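Local coordinates for protein putative esterase (Bacteroides intestinalis DSM 17393, PDB 5VOL) that is a ferulic acid esterase of carbohydrate esterase family 1 that acts together with xylanases on arabinoxylan and carries bound calcium, at residues 99-104 / 187-192; 148-153 / 196-201. One frame throughout, in Å; residues are numbered along the deposited sequence.

Both contacts attach consecutive helices, 182-192 and 195-200, to the body of the esterase, and their centres lie 14 Å apart. Interaction 1 sets the loop of residues 99-104 against the first helix; interaction 2 sets the end of helix 140-151 against the second. The two also meet each other directly: Tyr100 O and Tyr148 OH lie 2.6 Å apart, a probable hydrogen bond, and Phe101 CD1 packs 3.5 Å from Arg151 NH2. Neither contact lies at the calcium site of Asp221, Asp222 and Asp249. Helix 140-151 does, however, follow directly on Ser139, the probable nucleophile of an alpha/beta-hydrolase elbow, and interaction 2 lies at the other end of that helix.

Interaction 1: residues 99-104 / 187-192; sequences GYFDMP and TRSVIE. With IPA (isopropyl alcohol), chain R.
In this alpha/beta-hydrolase-type esterase, a loop running into the short strand 102-103 packs against helix 182-192, and Phe101 and Met103 close in on the single serine that the helix presents to them, Ser189. The hydroxyl meets the Phe101 ring at its edge and in its plane, with Ser189 OG 3.5 Å from Phe101 CD2. Met103 approaches through its methylene and sulfur: its CG lies 3.8 Å from Ser189 CB, and SD runs on past the same carbon. Ser189 OG is anti to its own backbone N (chi1 -178°), a setting that carries the hydroxyl out from the helix between the two side chains.

The contact illustrates how a small polar residue can join a helix to a loop through water. One water accepts from Phe101 N at 3.2 Å and lies 3.0 Å from Ser189 OG. A second donates to Asp102 O at 2.8 Å and stands 2.6 Å from Ser189 OG, so one buried hydroxyl links an amide and a carbonyl of the loop.

The weakly bonded strand 102-103 pairs with strand 106-107 in a two-stranded antiparallel hairpin beside helix 108-123; Asp102 points away from helix 182-192, and its OD2 bonds Thr110 OG1. Met103 also reaches Ile185 one turn earlier on helix 182-192; an alanine in place of this methionine would probably open a gap beside Ser189 CB and leave Ile185 without part of its packing. The Met103 chain bends at its last torsion (chi3 -66°), bringing CE close to the Gly99 backbone, at a place where that residue's backbone angles call for glycine. The Phe101 side chain also touches helix 140-151 at Asn147, Tyr148 and Arg151. Two residues before Ser189, Thr187 OG1 receives a weak hydrogen bond from an isopropyl alcohol, probably from the crystallisation liquor.

Interaction 2: residues 148-153 / 196-201; sequences YGQRHS and VKYVME
Gln150 sets its CB over one face of the Tyr198 ring, offset toward the rim, in a CH-pi contact, 4.0 Å from the ring centroid and 25° off the normal. The two side chains slide past each other in opposite directions, the amide plane inclined 31° to the ring, and Gln150 OE1 lies 3.5 Å from Tyr198 CB. With CG of Tyr198 anti to its backbone N (chi1 -166°), the ring extends across to helix 140-151. There Arg151 CG comes to 3.7 Å from Tyr198 CE2, while a water at the ring's edge, in its plane, donates to Gln150 O and bonds Tyr198 OH at 2.9 Å. Beyond the ring, Gln150 NE2 lies 3.4 Å from Val199 CG2.

The amide is fixed from both ends, since NE2 donates to Cys195 O and OE1 accepts from Asn147 ND2. Arg151 is anchored likewise, by a salt bridge to Glu109 and a bond to Asn147. The contact thus joins the last turn of helix 140-151 to helix 195-200, with helix 226-238 packing against Gln150 and Val199 and helix 108-123 supplying Glu109.

Interaction 1: residues 99-104 / 187-192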
loop_
_atom_site.group_PDB
_atom_site.type_symbol
_atom_site.label_atom_id
_atom_site.label_comp_id
_atom_site.label_asym_id
_atom_site.label_seq_id
_atom_site.Cartn_x
_atom_site.Cartn_y
_atom_site.Cartn_z
ATOM N N GLY C 99 22.038 13.012 -21.897
ATOM C CA GLY C 99 20.896 13.823 -22.282
ATOM C C GLY C 99 20.058 13.269 -23.411
ATOM O O GLY C 99 20.502 12.378 -24.131
ATOM N N TYR C 100 18.853 13.820 -23.576
ATOM C CA TYR C 100 17.837 13.244 -24.464
ATOM C C TYR C 100 17.439 14.165 -25.612
ATOM O O TYR C 100 16.796 13.724 -26.558
ATOM C CB TYR C 100 16.576 12.846 -23.641
ATOM C CG TYR C 100 16.890 11.700 -22.709
ATOM C CD1 TYR C 100 17.032 10.417 -23.206
ATOM C CD2 TYR C 100 17.122 11.914 -21.354
ATOM C CE1 TYR C 100 17.375 9.365 -22.382
ATOM C CE2 TYR C 100 17.461 10.866 -20.515
ATOM C CZ TYR C 100 17.581 9.588 -21.044
ATOM O OH TYR C 100 17.925 8.514 -20.255
ATOM N N PHE C 101 17.819 15.438 -25.544
ATOM C CA PHE C 101 17.399 16.377 -26.582
ATOM C C PHE C 101 18.548 16.623 -27.568
ATOM O O PHE C 101 19.697 16.290 -27.283
ATOM C CB PHE C 101 16.938 17.695 -25.959
ATOM C CG PHE C 101 16.031 17.515 -24.752
ATOM C CD1 PHE C 101 14.937 16.673 -24.813
ATOM C CD2 PHE C 101 16.284 18.191 -23.568
ATOM C CE1 PHE C 101 14.095 16.499 -23.710
ATOM C CE2 PHE C 101 15.451 18.031 -22.455
ATOM C CZ PHE C 101 14.350 17.184 -22.530
ATOM N N ASP C 102 18.233 17.203 -28.720
ATOM C CA ASP C 102 19.263 17.551 -29.701
ATOM C C ASP C 102 20.166 18.653 -29.176
ATOM O O ASP C 102 19.711 19.752 -28.837
ATOM C CB ASP C 102 18.617 17.958 -31.022
ATOM C CG ASP C 102 18.355 16.780 -31.909
ATOM O OD1 ASP C 102 18.595 15.634 -31.459
ATOM O OD2 ASP C 102 17.925 16.981 -33.066
ATOM N N MET C 103 21.450 18.327 -29.086
ATOM C CA MET C 103 22.470 19.265 -28.644
ATOM C C MET C 103 23.549 19.426 -29.729
ATOM O O MET C 103 23.692 18.570 -30.601
ATOM C CB MET C 103 23.087 18.787 -27.328
ATOM C CG MET C 103 22.060 18.669 -26.176
ATOM S SD MET C 103 22.691 17.824 -24.717
ATOM C CE MET C 103 22.937 16.181 -25.381
ATOM N N PRO C 104 24.311 20.527 -29.678
ATOM C CA PRO C 104 25.384 20.743 -30.676
ATOM C C PRO C 104 26.427 19.626 -30.645
ATOM O O PRO C 104 27.100 19.453 -29.629
ATOM C CB PRO C 104 25.993 22.082 -30.250
ATOM C CG PRO C 104 25.594 22.268 -28.842
ATOM C CD PRO C 104 24.227 21.635 -28.717
ATOM N N THR C 187 23.228 21.264 -19.543
ATOM C CA THR C 187 22.580 22.233 -18.669
ATOM C C THR C 187 21.785 23.242 -19.488
ATOM O O THR C 187 20.601 23.469 -19.218
ATOM C CB THR C 187 23.605 22.933 -17.776
ATOM O OG1 THR C 187 24.187 21.957 -16.913
ATOM C CG2 THR C 187 22.945 24.002 -16.918
ATOM N N ARG C 188 22.408 23.809 -20.517
ATOM C CA ARG C 188 21.707 24.744 -21.397
ATOM C C ARG C 188 20.507 24.098 -22.075
ATOM O O ARG C 188 19.460 24.724 -22.203
ATOM C CB ARG C 188 22.648 25.311 -22.471
ATOM C CG ARG C 188 23.777 26.175 -21.914
ATOM C CD ARG C 188 24.407 27.040 -23.023
ATOM N NE ARG C 188 24.955 26.266 -24.142
ATOM C CZ ARG C 188 26.202 25.796 -24.194
ATOM N NH1 ARG C 188 27.041 25.989 -23.178
ATOM N NH2 ARG C 188 26.610 25.120 -25.261
ATOM N N SER C 189 20.675 22.857 -22.524
ATOM C CA SER C 189 19.613 22.116 -23.209
ATOM C C SER C 189 18.385 21.909 -22.306
ATOM O O SER C 189 17.245 21.997 -22.758
ATOM C CB SER C 189 20.137 20.758 -23.691
ATOM O OG SER C 189 19.144 20.035 -24.406
ATOM N N VAL C 190 18.638 21.641 -21.031
ATOM C CA VAL C 190 17.565 21.412 -20.063
ATOM C C VAL C 190 16.809 22.705 -19.820
ATOM O O VAL C 190 15.582 22.720 -19.744
ATOM C CB VAL C 190 18.120 20.854 -18.748
ATOM C CG1 VAL C 190 17.050 20.868 -17.640
ATOM C CG2 VAL C 190 18.624 19.445 -18.978
ATOM N N ILE C 191 17.549 23.804 -19.739
ATOM C CA ILE C 191 16.941 25.113 -19.556
ATOM C C ILE C 191 16.082 25.517 -20.747
ATOM O O ILE C 191 14.954 25.991 -20.573
ATOM C CB ILE C 191 18.012 26.187 -19.314
ATOM C CG1 ILE C 191 18.737 25.907 -17.999
ATOM C CG2 ILE C 191 17.380 27.572 -19.296
ATOM C CD1 ILE C 191 20.019 26.702 -17.813
ATOM N N GLU C 192 16.609 25.331 -21.956
ATOM C CA GLU C 192 15.886 25.715 -23.160
ATOM C C GLU C 192 14.635 24.866 -23.323
ATOM O O GLU C 192 13.640 25.309 -23.895
ATOM C CB GLU C 192 16.774 25.586 -24.404
ATOM C CG GLU C 192 18.067 26.425 -24.336
ATOM C CD GLU C 192 19.042 26.140 -25.487
ATOM O OE1 GLU C 192 18.733 25.292 -26.358
ATOM O OE2 GLU C 192 20.124 26.769 -25.514
HETATM C C1 IPA R . 21.659 19.027 -12.893
HETATM C C2 IPA R . 22.489 19.343 -14.143
HETATM C C3 IPA R . 21.687 19.200 -15.436
HETATM O O2 IPA R . 22.948 20.676 -14.082
HETATM O O HOH W 1 19.625 17.188 -23.616
HETATM O O HOH W 2 18.755 21.267 -26.649
#

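Interaction 2: residues 148-153 / 196-201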
loop_
_atom_site.group_PDB
_atom_site.type_symbol
_atom_site.label_atom_id
_atom_site.label_comp_id
_atom_site.label_asym_id
_atom_site.label_seq_id
_atom_site.Cartn_x
_atom_site.Cartn_y
_atom_site.Cartn_z
ATOM N N TYR C 148 9.535 14.965 -24.238
ATOM C CA TYR C 148 9.182 14.172 -25.413
ATOM C C TYR C 148 7.664 14.098 -25.561
ATOM O O TYR C 148 7.112 14.210 -26.670
ATOM C CB TYR C 148 9.738 12.749 -25.324
ATOM C CG TYR C 148 11.176 12.536 -25.763
ATOM C CD1 TYR C 148 12.045 13.598 -25.977
ATOM C CD2 TYR C 148 11.659 11.244 -25.963
ATOM C CE1 TYR C 148 13.386 13.367 -26.386
ATOM C CE2 TYR C 148 12.969 11.006 -26.361
ATOM C CZ TYR C 148 13.827 12.062 -26.578
ATOM O OH TYR C 148 15.126 11.775 -26.962
ATOM N N GLY C 149 6.987 13.879 -24.437
ATOM C CA GLY C 149 5.538 13.779 -24.453
ATOM C C GLY C 149 4.923 15.118 -24.805
ATOM O O GLY C 149 3.890 15.187 -25.467
ATOM N N GLN C 150 5.576 16.190 -24.374
ATOM C CA GLN C 150 5.100 17.537 -24.633
ATOM C C GLN C 150 5.244 17.909 -26.120
ATOM O O GLN C 150 4.324 18.471 -26.725
ATOM C CB GLN C 150 5.859 18.531 -23.754
ATOM C CG GLN C 150 5.467 18.508 -22.269
ATOM C CD GLN C 150 6.285 19.491 -21.444
ATOM O OE1 GLN C 150 7.463 19.713 -21.728
ATOM N NE2 GLN C 150 5.661 20.093 -20.425
ATOM N N ARG C 151 6.390 17.588 -26.714
ATOM C CA ARG C 151 6.650 18.008 -28.092
ATOM C C ARG C 151 6.300 16.912 -29.106
ATOM O O ARG C 151 6.241 17.170 -30.306
ATOM C CB ARG C 151 8.120 18.460 -28.248
ATOM C CG ARG C 151 8.394 19.856 -27.670
ATOM C CD ARG C 151 9.839 20.368 -27.875
ATOM N NE ARG C 151 10.811 19.567 -27.141
ATOM C CZ ARG C 151 11.519 18.584 -27.685
ATOM N NH1 ARG C 151 11.381 18.310 -28.974
ATOM N NH2 ARG C 151 12.379 17.887 -26.946
ATOM N N HIS C 152 6.044 15.695 -28.631
ATOM C CA HIS C 152 5.653 14.604 -29.520
ATOM C C HIS C 152 4.376 13.908 -29.056
ATOM O O HIS C 152 4.309 12.676 -29.022
ATOM C CB HIS C 152 6.771 13.580 -29.643
ATOM C CG HIS C 152 8.033 14.143 -30.217
ATOM N ND1 HIS C 152 8.251 14.242 -31.575
ATOM C CD2 HIS C 152 9.136 14.652 -29.620
ATOM C CE1 HIS C 152 9.440 14.779 -31.789
ATOM N NE2 HIS C 152 10.000 15.039 -30.623
ATOM N N SER C 153 3.366 14.706 -28.732
ATOM C CA SER C 153 2.101 14.175 -28.232
ATOM C C SER C 153 1.422 13.250 -29.249
ATOM O O SER C 153 0.581 12.422 -28.880
ATOM C CB SER C 153 1.175 15.319 -27.842
ATOM O OG SER C 153 0.856 16.127 -28.957
ATOM N N VAL C 196 8.509 22.865 -17.325
ATOM C CA VAL C 196 7.664 23.840 -16.662
ATOM C C VAL C 196 7.315 24.978 -17.608
ATOM O O VAL C 196 6.137 25.271 -17.816
ATOM C CB VAL C 196 8.341 24.392 -15.407
ATOM C CG1 VAL C 196 7.462 25.450 -14.752
ATOM C CG2 VAL C 196 8.646 23.245 -14.421
ATOM N N LYS C 197 8.335 25.600 -18.205
ATOM C CA LYS C 197 8.111 26.711 -19.127
ATOM C C LYS C 197 7.177 26.313 -20.258
ATOM O O LYS C 197 6.328 27.101 -20.673
ATOM C CB LYS C 197 9.436 27.228 -19.714
ATOM C CG LYS C 197 9.224 28.271 -20.813
ATOM C CD LYS C 197 10.535 28.862 -21.352
ATOM C CE LYS C 197 11.221 27.915 -22.326
ATOM N NZ LYS C 197 10.325 27.519 -23.474
ATOM N N TYR C 198 7.330 25.085 -20.748
ATOM C CA TYR C 198 6.539 24.612 -21.874
ATOM C C TYR C 198 5.046 24.687 -21.584
ATOM O O TYR C 198 4.251 25.035 -22.457
ATOM C CB TYR C 198 6.917 23.182 -22.236
ATOM C CG TYR C 198 6.388 22.777 -23.584
ATOM C CD1 TYR C 198 5.122 22.226 -23.720
ATOM C CD2 TYR C 198 7.149 22.966 -24.729
ATOM C CE1 TYR C 198 4.631 21.866 -24.963
ATOM C CE2 TYR C 198 6.669 22.605 -25.969
ATOM C CZ TYR C 198 5.406 22.059 -26.079
ATOM O OH TYR C 198 4.928 21.693 -27.315
ATOM N N VAL C 199 4.670 24.367 -20.348
ATOM C CA VAL C 199 3.271 24.464 -19.942
ATOM C C VAL C 199 2.886 25.909 -19.647
ATOM O O VAL C 199 1.829 26.361 -20.057
ATOM C CB VAL C 199 2.974 23.589 -18.700
ATOM C CG1 VAL C 199 1.489 23.717 -18.295
ATOM C CG2 VAL C 199 3.347 22.135 -18.998
ATOM N N MET C 200 3.757 26.634 -18.954
ATOM C CA MET C 200 3.465 28.012 -18.544
ATOM C C MET C 200 3.153 28.933 -19.716
ATOM O O MET C 200 2.308 29.815 -19.604
ATOM C CB MET C 200 4.638 28.601 -17.770
ATOM C CG MET C 200 5.097 27.782 -16.595
ATOM S SD MET C 200 4.824 28.676 -15.071
ATOM C CE MET C 200 3.038 28.534 -14.955
ATOM N N GLU C 201 3.850 28.726 -20.829
ATOM C CA GLU C 201 3.713 29.585 -21.999
ATOM C C GLU C 201 2.688 29.045 -22.989
ATOM O O GLU C 201 2.543 29.567 -24.089
ATOM C CB GLU C 201 5.071 29.746 -22.696
ATOM C CG GLU C 201 5.528 28.487 -23.409
ATOM C CD GLU C 201 6.971 28.555 -23.880
ATOM O OE1 GLU C 201 7.663 29.551 -23.564
ATOM O OE2 GLU C 201 7.408 27.602 -24.564
HETATM O O HOH W 3 2.245 20.587 -27.056
#